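Polyketide synthase (Synechococcus sp., PDB 4GOX) probably uses PAPS, through its sulfotransferase domain, to sulfonate a polyketide intermediate and so activate it for conversion to an olefin. Local coordinates at residues A[13-18]-A[139-144]; A[56-61]-A[107-112]; A[187-192]-A[289-294]. One frame throughout, in Å; residues are numbered along the deposited sequence.

Interaction 1. Residues A[13-18]-A[139-144]; sequences KQWQKP and LDHSEI
Trp15 lays its indole flat against the imidazole of His141, which projects from helix 136-145, while Ile144 of the same helix fills in beside it. The N-terminal segment is extended here and packs across one side of the helix, which links parallel strands 124-129 and 149-155 in a beta-alpha-beta crossover of the sulfotransferase fold. Trp15 CB starts against Ile144 CD1, 3.7 Å away. With CG anti to the carbonyl carbon (chi1 -67°), the indole is carried over the His141 side chain. Its pyrrole edge follows Ile144, the methyl CD1 lying near the ring plane and 3.7 Å from Trp15 CD1. The fused bond comes next: Trp15 CD2 is 3.4 Å from His141 CD2, and CE2 rests on His141 CB, whose hydrogens face the five-membered ring in a CH-pi contact. NE1 bonds to the carbonyl of His137, which anchors that corner. Along the benzo ring, Trp15 CE3 sits 3.4 Å from His141 NE2, and CZ3 and CH2 reach CE1 and ND1. The six-membered ring of Trp15 and the imidazole of His141 thus form a face-to-face stack, centroids 3.6 Å apart and planes inclined by 7°. Further along the segment, Pro18 CD packs 4.0 Å from Ile144 CG2. No direct hydrogen bond joins the two segments; a water in the imidazole plane bridges His141 NE2 and Gln16 O, at 2.7 Å from each. With His141 ND1 bonded to Leu59 O, both imidazole nitrogens have a partner, which probably fixes the ring's rotation and keeps its face turned to the indole.

Interaction 2. Residues A[56-61]-A[107-112]; sequences LHLLPF and TPIADI
Leu58 and Ile109 meet obliquely, the leucine reaching out from a turn and the isoleucine from the first turn of helix 109-119. A methyl of each makes the contact, Leu58 CD2 lying 3.7 Å from Ile109 CD1. Ile112, one helical turn further on, comes at Leu58 from a different direction: the two side chains cross at about a right angle, and the methyl CG2 of Ile112 sits against the leucine fork, 3.8 Å from Leu58 CD2 and equally close to CD1. In Ile112 the CG2 branch stands anti to the backbone N while the CG1 branch leads off elsewhere (chi1 -50°), which is why a single methyl makes this contact. Both segments belong to the alpha/beta fold of the sulfotransferases, built on a parallel sheet; 56-61 lies in the loop that follows edge strand 50-51, and helix 109-119 leads into the neighbouring strand 124-129. Leu58 to Phe61 forms a type I turn, closed by Phe61 N donating to Leu58 O over 3.2 Å. The turn directs two carbonyl oxygens at Ile109: Leu58 O lies 3.4 Å from CG2, and Phe61 O is tightly packed, 3.1 Å from CG1. Backbone hydrogen bonding between Ile109 and Glu62 ties the two parts of the chain together next to this apolar contact. Phe61 itself offers little more than its CB, 4.0 Å from Ile109 CG1, for its ring swings away from the helix. One face of that ring is covered by Pro60 CB, 3.8 Å above its centre, and His57 O approaches the edge in plane. Leu58 also packs on Tyr113 and Leu116, further along the same helix.

Interaction 3. Residues A[187-192]-A[289-294]; sequences SIWRTS and LDTIQL
Arg190 and Thr291 face each other where helices 181-202 and 289-297 pack across one another, their local axes 10.0 Å apart and inclined at 52°; the pairing fixes the C-terminal helix to the sulfotransferase alpha/beta fold. One hydrogen bond crosses the interface. Arg190 NH1 donates to Thr291 OG1 at 3.0 Å and 163°, the hydroxyl lying at the guanidinium edge and in its plane. Thr291 OG1 also bonds to Glu186 OE1, so an acidic second partner lies close to the arginine. The charge pairing is looser. A bend at CG-CD (chi3 63°) turns the guanidinium back beside Asp290, whose carboxylate lies nearly parallel to it; Asp290 OD2 is a long 3.7 Å from Arg190 NE and well out of the guanidinium plane, so no N-H points at it. A leucine in place of Arg190 would probably leave Asp290 without its opposite charge and Thr291 OG1 with one donor fewer. Apolar contacts lie on the side of Trp189, whose indole NE1 is tied to Arg156 O and whose side chain is about 10 Å from the bound adenosine-3'-5'-diphosphate. Its CZ3 receives Thr291 CG2 at 3.8 Å and Leu294 CD2 at 3.9 Å, both obliquely. The same leucine methyl, Leu294 CD2, also rests 3.4 Å from the backbone oxygen of Arg190.

From the N terminus, residues 13-18 run ahead of the first strand, 26-30, and are met again by helix 136-145, so interaction 1 closes a loop of 120 residues. Interaction 2 is nested within that loop, joining the segment after edge strand 50-51 to helix 109-119. The two contacts touch, segments 13-18 and 139-144 both meeting the 56-61 turn, and together they tie the N-terminal segment, that turn and two helices into one side of the fold. Interaction 3 follows in series, its centre about 25 Å from that of interaction 1, and joins helix 181-202 to the C-terminal helix 289-297.

Interaction 1. Residues A[13-18]-A[139-144]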
loop_
_atom_site.group_PDB
_atom_site.type_symbol
_atom_site.label_atom_id
_atom_site.label_comp_id
_atom_site.label_asym_id
_atom_site.label_seq_id
_atom_site.Cartn_x
_atom_site.Cartn_y
_atom_site.Cartn_z
ATOM N N LYS A 13 -5.362 -22.019 3.972
ATOM C CA LYS A 13 -6.779 -21.681 4.173
ATOM C C LYS A 13 -7.375 -21.098 2.883
ATOM O O LYS A 13 -6.992 -20.013 2.495
ATOM C CB LYS A 13 -6.931 -20.709 5.358
ATOM C CG LYS A 13 -8.355 -20.524 5.848
ATOM C CD LYS A 13 -8.529 -21.002 7.288
ATOM C CE LYS A 13 -8.297 -19.935 8.338
ATOM N NZ LYS A 13 -9.369 -18.904 8.340
ATOM N N GLN A 14 -8.288 -21.827 2.213
ATOM C CA GLN A 14 -8.891 -21.426 0.928
ATOM C C GLN A 14 -9.775 -20.198 1.012
ATOM O O GLN A 14 -10.551 -20.058 1.965
ATOM C CB GLN A 14 -9.711 -22.582 0.327
ATOM C CG GLN A 14 -8.873 -23.714 -0.244
ATOM C CD GLN A 14 -9.692 -24.819 -0.878
ATOM O OE1 GLN A 14 -10.934 -24.842 -0.830
ATOM N NE2 GLN A 14 -9.000 -25.772 -1.485
ATOM N N TRP A 15 -9.692 -19.326 -0.013
ATOM C CA TRP A 15 -10.525 -18.142 -0.105
ATOM C C TRP A 15 -11.907 -18.518 -0.640
ATOM O O TRP A 15 -12.012 -19.305 -1.585
ATOM C CB TRP A 15 -9.895 -17.091 -1.044
ATOM C CG TRP A 15 -8.611 -16.464 -0.552
ATOM C CD1 TRP A 15 -7.402 -16.481 -1.177
ATOM C CD2 TRP A 15 -8.423 -15.740 0.673
ATOM N NE1 TRP A 15 -6.459 -15.850 -0.400
ATOM C CE2 TRP A 15 -7.061 -15.381 0.741
ATOM C CE3 TRP A 15 -9.271 -15.390 1.743
ATOM C CZ2 TRP A 15 -6.535 -14.642 1.806
ATOM C CZ3 TRP A 15 -8.748 -14.657 2.795
ATOM C CH2 TRP A 15 -7.396 -14.290 2.820
ATOM N N GLN A 16 -12.962 -17.946 -0.055
ATOM C CA GLN A 16 -14.324 -18.133 -0.544
ATOM C C GLN A 16 -14.415 -17.401 -1.894
ATOM O O GLN A 16 -14.088 -16.205 -1.989
ATOM C CB GLN A 16 -15.342 -17.542 0.443
ATOM C CG GLN A 16 -16.806 -17.825 0.117
ATOM C CD GLN A 16 -17.146 -19.285 0.240
ATOM O OE1 GLN A 16 -17.355 -19.813 1.342
ATOM N NE2 GLN A 16 -17.203 -19.970 -0.896
ATOM N N LYS A 17 -14.788 -18.144 -2.942
ATOM C CA LYS A 17 -14.962 -17.589 -4.277
ATOM C C LYS A 17 -16.327 -16.904 -4.306
ATOM O O LYS A 17 -17.320 -17.559 -4.001
ATOM C CB LYS A 17 -14.849 -18.689 -5.345
ATOM C CG LYS A 17 -13.406 -19.008 -5.679
ATOM C CD LYS A 17 -13.282 -20.123 -6.704
ATOM C CE LYS A 17 -12.172 -21.103 -6.367
ATOM N NZ LYS A 17 -10.827 -20.463 -6.316
ATOM N N PRO A 18 -16.411 -15.573 -4.550
ATOM C CA PRO A 18 -17.733 -14.917 -4.548
ATOM C C PRO A 18 -18.614 -15.424 -5.684
ATOM O O PRO A 18 -18.077 -15.836 -6.718
ATOM C CB PRO A 18 -17.390 -13.433 -4.721
ATOM C CG PRO A 18 -16.093 -13.430 -5.435
ATOM C CD PRO A 18 -15.342 -14.622 -4.917
ATOM N N LEU A 139 -2.204 -11.749 -1.437
ATOM C CA LEU A 139 -2.242 -11.185 -2.787
ATOM C C LEU A 139 -3.203 -11.971 -3.681
ATOM O O LEU A 139 -3.929 -11.348 -4.456
ATOM C CB LEU A 139 -0.829 -11.209 -3.411
ATOM C CG LEU A 139 0.265 -10.327 -2.758
ATOM C CD1 LEU A 139 1.543 -10.349 -3.604
ATOM C CD2 LEU A 139 -0.208 -8.870 -2.574
ATOM N N ASP A 140 -3.212 -13.351 -3.575
ATOM C CA ASP A 140 -4.125 -14.221 -4.328
ATOM C C ASP A 140 -5.594 -13.842 -4.074
ATOM O O ASP A 140 -6.436 -14.057 -4.952
ATOM C CB ASP A 140 -3.915 -15.710 -3.949
ATOM C CG ASP A 140 -2.606 -16.307 -4.456
ATOM O OD1 ASP A 140 -1.984 -15.706 -5.358
ATOM O OD2 ASP A 140 -2.205 -17.365 -3.947
ATOM N N HIS A 141 -5.914 -13.304 -2.883
ATOM C CA HIS A 141 -7.307 -12.919 -2.557
ATOM C C HIS A 141 -7.861 -11.858 -3.517
ATOM O O HIS A 141 -9.053 -11.876 -3.829
ATOM C CB HIS A 141 -7.404 -12.402 -1.126
ATOM C CG HIS A 141 -8.774 -12.454 -0.524
ATOM N ND1 HIS A 141 -9.063 -11.765 0.632
ATOM C CD2 HIS A 141 -9.885 -13.118 -0.928
ATOM C CE1 HIS A 141 -10.326 -12.042 0.910
ATOM N NE2 HIS A 141 -10.853 -12.869 0.004
ATOM N N SER A 142 -6.991 -10.961 -4.011
ATOM C CA SER A 142 -7.407 -9.880 -4.910
ATOM C C SER A 142 -7.900 -10.411 -6.252
ATOM O O SER A 142 -8.976 -10.024 -6.702
ATOM C CB SER A 142 -6.287 -8.867 -5.100
ATOM O OG SER A 142 -6.702 -7.877 -6.026
ATOM N N GLU A 143 -7.139 -11.317 -6.870
ATOM C CA GLU A 143 -7.534 -11.912 -8.138
ATOM C C GLU A 143 -8.792 -12.769 -7.998
ATOM O O GLU A 143 -9.541 -12.896 -8.971
ATOM C CB GLU A 143 -6.366 -12.663 -8.796
ATOM C CG GLU A 143 -5.312 -11.687 -9.322
ATOM C CD GLU A 143 -5.818 -10.750 -10.407
ATOM O OE1 GLU A 143 -6.228 -11.253 -11.478
ATOM O OE2 GLU A 143 -5.830 -9.519 -10.181
ATOM N N ILE A 144 -9.061 -13.296 -6.779
ATOM C CA ILE A 144 -10.289 -14.032 -6.485
ATOM C C ILE A 144 -11.492 -13.069 -6.403
ATOM O O ILE A 144 -12.545 -13.356 -6.966
ATOM C CB ILE A 144 -10.110 -14.945 -5.223
ATOM C CG1 ILE A 144 -9.444 -16.284 -5.639
ATOM C CG2 ILE A 144 -11.443 -15.220 -4.494
ATOM C CD1 ILE A 144 -8.648 -16.998 -4.578
HETATM O O HOH W 1 -13.064 -14.305 -0.305
#

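Interaction 2. Residues A[56-61]-A[107-112]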
loop_
_atom_site.group_PDB
_atom_site.type_symbol
_atom_site.label_atom_id
_atom_site.label_comp_id
_atom_site.label_asym_id
_atom_site.label_seq_id
_atom_site.Cartn_x
_atom_site.Cartn_y
_atom_site.Cartn_z
ATOM N N LEU A 56 -6.532 0.438 5.015
ATOM C CA LEU A 56 -7.798 -0.271 5.256
ATOM C C LEU A 56 -7.562 -1.637 5.898
ATOM O O LEU A 56 -8.352 -2.066 6.747
ATOM C CB LEU A 56 -8.567 -0.424 3.925
ATOM C CG LEU A 56 -8.965 0.900 3.234
ATOM C CD1 LEU A 56 -9.387 0.652 1.796
ATOM C CD2 LEU A 56 -10.129 1.600 3.989
ATOM N N HIS A 57 -6.463 -2.341 5.493
ATOM C CA HIS A 57 -6.102 -3.672 6.002
ATOM C C HIS A 57 -7.273 -4.663 5.932
ATOM O O HIS A 57 -7.708 -5.191 6.953
ATOM C CB HIS A 57 -5.435 -3.617 7.410
ATOM C CG HIS A 57 -4.516 -4.788 7.651
ATOM N ND1 HIS A 57 -3.444 -5.058 6.800
ATOM C CD2 HIS A 57 -4.589 -5.776 8.577
ATOM C CE1 HIS A 57 -2.878 -6.159 7.271
ATOM N NE2 HIS A 57 -3.534 -6.630 8.336
ATOM N N LEU A 58 -7.829 -4.844 4.722
ATOM C CA LEU A 58 -8.994 -5.714 4.461
ATOM C C LEU A 58 -8.638 -7.042 3.756
ATOM O O LEU A 58 -9.144 -8.093 4.133
ATOM C CB LEU A 58 -9.985 -4.952 3.568
ATOM C CG LEU A 58 -10.729 -3.757 4.212
ATOM C CD1 LEU A 58 -11.437 -2.911 3.137
ATOM C CD2 LEU A 58 -11.729 -4.262 5.258
ATOM N N LEU A 59 -7.782 -6.987 2.726
ATOM C CA LEU A 59 -7.401 -8.146 1.905
ATOM C C LEU A 59 -6.992 -9.443 2.632
ATOM O O LEU A 59 -7.419 -10.496 2.157
ATOM C CB LEU A 59 -6.412 -7.719 0.814
ATOM C CG LEU A 59 -6.305 -8.590 -0.449
ATOM C CD1 LEU A 59 -7.616 -8.565 -1.244
ATOM C CD2 LEU A 59 -5.204 -8.069 -1.347
ATOM N N PRO A 60 -6.250 -9.440 3.791
ATOM C CA PRO A 60 -5.865 -10.719 4.434
ATOM C C PRO A 60 -6.980 -11.545 5.050
ATOM O O PRO A 60 -6.720 -12.654 5.519
ATOM C CB PRO A 60 -4.945 -10.269 5.575
ATOM C CG PRO A 60 -4.491 -8.902 5.224
ATOM C CD PRO A 60 -5.614 -8.298 4.484
ATOM N N PHE A 61 -8.201 -11.004 5.104
ATOM C CA PHE A 61 -9.315 -11.634 5.829
ATOM C C PHE A 61 -10.477 -11.990 4.950
ATOM O O PHE A 61 -10.718 -11.342 3.941
ATOM C CB PHE A 61 -9.786 -10.655 6.925
ATOM C CG PHE A 61 -8.622 -10.079 7.706
ATOM C CD1 PHE A 61 -7.917 -10.868 8.622
ATOM C CD2 PHE A 61 -8.189 -8.779 7.482
ATOM C CE1 PHE A 61 -6.832 -10.340 9.334
ATOM C CE2 PHE A 61 -7.083 -8.265 8.169
ATOM C CZ PHE A 61 -6.415 -9.051 9.096
ATOM N N THR A 107 -19.523 -9.716 8.202
ATOM C CA THR A 107 -19.622 -9.172 6.858
ATOM C C THR A 107 -18.422 -9.547 5.972
ATOM O O THR A 107 -17.293 -9.250 6.338
ATOM C CB THR A 107 -19.951 -7.671 6.907
ATOM O OG1 THR A 107 -21.147 -7.498 7.678
ATOM C CG2 THR A 107 -20.141 -7.079 5.522
ATOM N N PRO A 108 -18.673 -10.226 4.824
ATOM C CA PRO A 108 -17.570 -10.598 3.924
ATOM C C PRO A 108 -16.774 -9.382 3.462
ATOM O O PRO A 108 -17.349 -8.314 3.188
ATOM C CB PRO A 108 -18.289 -11.259 2.745
ATOM C CG PRO A 108 -19.590 -11.744 3.308
ATOM C CD PRO A 108 -19.976 -10.713 4.310
ATOM N N ILE A 109 -15.441 -9.536 3.394
ATOM C CA ILE A 109 -14.533 -8.470 2.958
ATOM C C ILE A 109 -14.883 -8.001 1.531
ATOM O O ILE A 109 -14.765 -6.803 1.229
ATOM C CB ILE A 109 -13.064 -8.928 3.175
ATOM C CG1 ILE A 109 -12.677 -9.017 4.678
ATOM C CG2 ILE A 109 -12.025 -8.282 2.257
ATOM C CD1 ILE A 109 -12.667 -7.831 5.509
ATOM N N ALA A 110 -15.378 -8.932 0.690
ATOM C CA ALA A 110 -15.839 -8.651 -0.674
ATOM C C ALA A 110 -16.887 -7.520 -0.645
ATOM O O ALA A 110 -16.887 -6.651 -1.520
ATOM C CB ALA A 110 -16.467 -9.905 -1.272
ATOM N N ASP A 111 -17.765 -7.549 0.382
ATOM C CA ASP A 111 -18.842 -6.585 0.607
ATOM C C ASP A 111 -18.323 -5.238 1.071
ATOM O O ASP A 111 -18.873 -4.230 0.643
ATOM C CB ASP A 111 -19.887 -7.152 1.589
ATOM C CG ASP A 111 -20.702 -8.310 1.047
ATOM O OD1 ASP A 111 -20.470 -8.716 -0.114
ATOM O OD2 ASP A 111 -21.587 -8.794 1.772
ATOM N N ILE A 112 -17.256 -5.216 1.920
ATOM C CA ILE A 112 -16.623 -3.987 2.409
ATOM C C ILE A 112 -15.989 -3.212 1.238
ATOM O O ILE A 112 -16.160 -1.999 1.152
ATOM C CB ILE A 112 -15.642 -4.240 3.590
ATOM C CG1 ILE A 112 -16.284 -5.096 4.696
ATOM C CG2 ILE A 112 -15.078 -2.948 4.161
ATOM C CD1 ILE A 112 -17.577 -4.480 5.416
#

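Interaction 3. Residues A[187-192]-A[289-294]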
loop_
_atom_site.group_PDB
_atom_site.type_symbol
_atom_site.label_atom_id
_atom_site.label_comp_id
_atom_site.label_asym_id
_atom_site.label_seq_id
_atom_site.Cartn_x
_atom_site.Cartn_y
_atom_site.Cartn_z
ATOM N N SER A 187 14.873 -10.109 4.616
ATOM C CA SER A 187 13.889 -11.145 4.305
ATOM C C SER A 187 12.545 -10.568 3.907
ATOM O O SER A 187 11.990 -11.000 2.896
ATOM C CB SER A 187 13.722 -12.103 5.469
ATOM O OG SER A 187 14.826 -12.986 5.417
ATOM N N ILE A 188 12.042 -9.592 4.684
ATOM C CA ILE A 188 10.779 -8.919 4.413
ATOM C C ILE A 188 10.825 -8.163 3.080
ATOM O O ILE A 188 9.903 -8.312 2.287
ATOM C CB ILE A 188 10.309 -8.030 5.601
ATOM C CG1 ILE A 188 9.941 -8.917 6.824
ATOM C CG2 ILE A 188 9.080 -7.199 5.196
ATOM C CD1 ILE A 188 9.622 -8.106 8.093
ATOM N N TRP A 189 11.922 -7.433 2.793
ATOM C CA TRP A 189 12.052 -6.735 1.511
ATOM C C TRP A 189 12.032 -7.744 0.354
ATOM O O TRP A 189 11.352 -7.547 -0.663
ATOM C CB TRP A 189 13.384 -5.950 1.468
ATOM C CG TRP A 189 13.553 -5.171 0.197
ATOM C CD1 TRP A 189 13.093 -3.916 -0.065
ATOM C CD2 TRP A 189 14.194 -5.625 -0.994
ATOM N NE1 TRP A 189 13.448 -3.542 -1.343
ATOM C CE2 TRP A 189 14.139 -4.564 -1.931
ATOM C CE3 TRP A 189 14.891 -6.804 -1.340
ATOM C CZ2 TRP A 189 14.653 -4.684 -3.225
ATOM C CZ3 TRP A 189 15.399 -6.921 -2.624
ATOM C CH2 TRP A 189 15.291 -5.866 -3.542
ATOM N N ARG A 190 12.798 -8.823 0.511
ATOM C CA ARG A 190 12.931 -9.836 -0.516
ATOM C C ARG A 190 11.599 -10.570 -0.724
ATOM O O ARG A 190 11.134 -10.672 -1.855
ATOM C CB ARG A 190 14.068 -10.800 -0.151
ATOM C CG ARG A 190 14.379 -11.853 -1.213
ATOM C CD ARG A 190 15.460 -12.804 -0.761
ATOM N NE ARG A 190 15.047 -13.580 0.406
ATOM C CZ ARG A 190 15.637 -13.517 1.592
ATOM N NH1 ARG A 190 16.704 -12.748 1.769
ATOM N NH2 ARG A 190 15.176 -14.231 2.605
ATOM N N THR A 191 10.999 -11.081 0.361
ATOM C CA THR A 191 9.729 -11.817 0.316
ATOM C C THR A 191 8.637 -10.997 -0.379
ATOM O O THR A 191 8.024 -11.487 -1.329
ATOM C CB THR A 191 9.320 -12.247 1.732
ATOM O OG1 THR A 191 10.394 -13.025 2.279
ATOM C CG2 THR A 191 7.993 -13.013 1.761
ATOM N N SER A 192 8.425 -9.753 0.085
ATOM C CA SER A 192 7.403 -8.854 -0.468
ATOM C C SER A 192 7.634 -8.585 -1.936
ATOM O O SER A 192 6.714 -8.737 -2.735
ATOM C CB SER A 192 7.378 -7.515 0.273
ATOM O OG SER A 192 6.998 -7.777 1.605
ATOM N N LEU A 289 22.314 -14.010 -1.715
ATOM C CA LEU A 289 22.401 -14.143 -3.164
ATOM C C LEU A 289 21.088 -13.850 -3.909
ATOM O O LEU A 289 21.124 -13.061 -4.845
ATOM C CB LEU A 289 23.085 -15.460 -3.576
ATOM C CG LEU A 289 24.580 -15.340 -3.977
ATOM C CD1 LEU A 289 25.412 -14.459 -3.002
ATOM C CD2 LEU A 289 25.234 -16.696 -4.092
ATOM N N ASP A 290 19.926 -14.355 -3.436
ATOM C CA ASP A 290 18.660 -14.019 -4.094
ATOM C C ASP A 290 18.201 -12.598 -3.830
ATOM O O ASP A 290 17.433 -12.058 -4.628
ATOM C CB ASP A 290 17.524 -15.011 -3.810
ATOM C CG ASP A 290 17.233 -15.375 -2.368
ATOM O OD1 ASP A 290 18.107 -15.118 -1.491
ATOM O OD2 ASP A 290 16.218 -16.038 -2.136
ATOM N N THR A 291 18.656 -11.977 -2.720
ATOM C CA THR A 291 18.303 -10.565 -2.473
ATOM C C THR A 291 19.010 -9.718 -3.533
ATOM O O THR A 291 18.409 -8.800 -4.071
ATOM C CB THR A 291 18.689 -10.088 -1.069
ATOM O OG1 THR A 291 18.176 -10.994 -0.103
ATOM C CG2 THR A 291 18.163 -8.683 -0.769
ATOM N N ILE A 292 20.247 -10.087 -3.879
ATOM C CA ILE A 292 21.045 -9.393 -4.892
ATOM C C ILE A 292 20.387 -9.552 -6.266
ATOM O O ILE A 292 20.160 -8.541 -6.930
ATOM C CB ILE A 292 22.525 -9.848 -4.860
ATOM C CG1 ILE A 292 23.198 -9.449 -3.530
ATOM C CG2 ILE A 292 23.315 -9.300 -6.058
ATOM C CD1 ILE A 292 24.476 -10.271 -3.195
ATOM N N GLN A 293 20.045 -10.805 -6.667
ATOM C CA GLN A 293 19.384 -11.080 -7.949
ATOM C C GLN A 293 18.076 -10.244 -8.083
ATOM O O GLN A 293 17.867 -9.577 -9.097
ATOM C CB GLN A 293 19.145 -12.597 -8.161
ATOM C CG GLN A 293 20.454 -13.434 -8.144
ATOM C CD GLN A 293 20.412 -14.931 -8.502
ATOM O OE1 GLN A 293 21.465 -15.573 -8.639
ATOM N NE2 GLN A 293 19.243 -15.528 -8.673
ATOM N N LEU A 294 17.263 -10.207 -7.030
ATOM C CA LEU A 294 16.016 -9.456 -7.036
ATOM C C LEU A 294 16.247 -7.935 -7.188
ATOM O O LEU A 294 15.578 -7.296 -8.005
ATOM C CB LEU A 294 15.181 -9.785 -5.807
ATOM C CG LEU A 294 13.795 -9.138 -5.687
ATOM C CD1 LEU A 294 12.864 -9.505 -6.885
ATOM C CD2 LEU A 294 13.155 -9.528 -4.374
#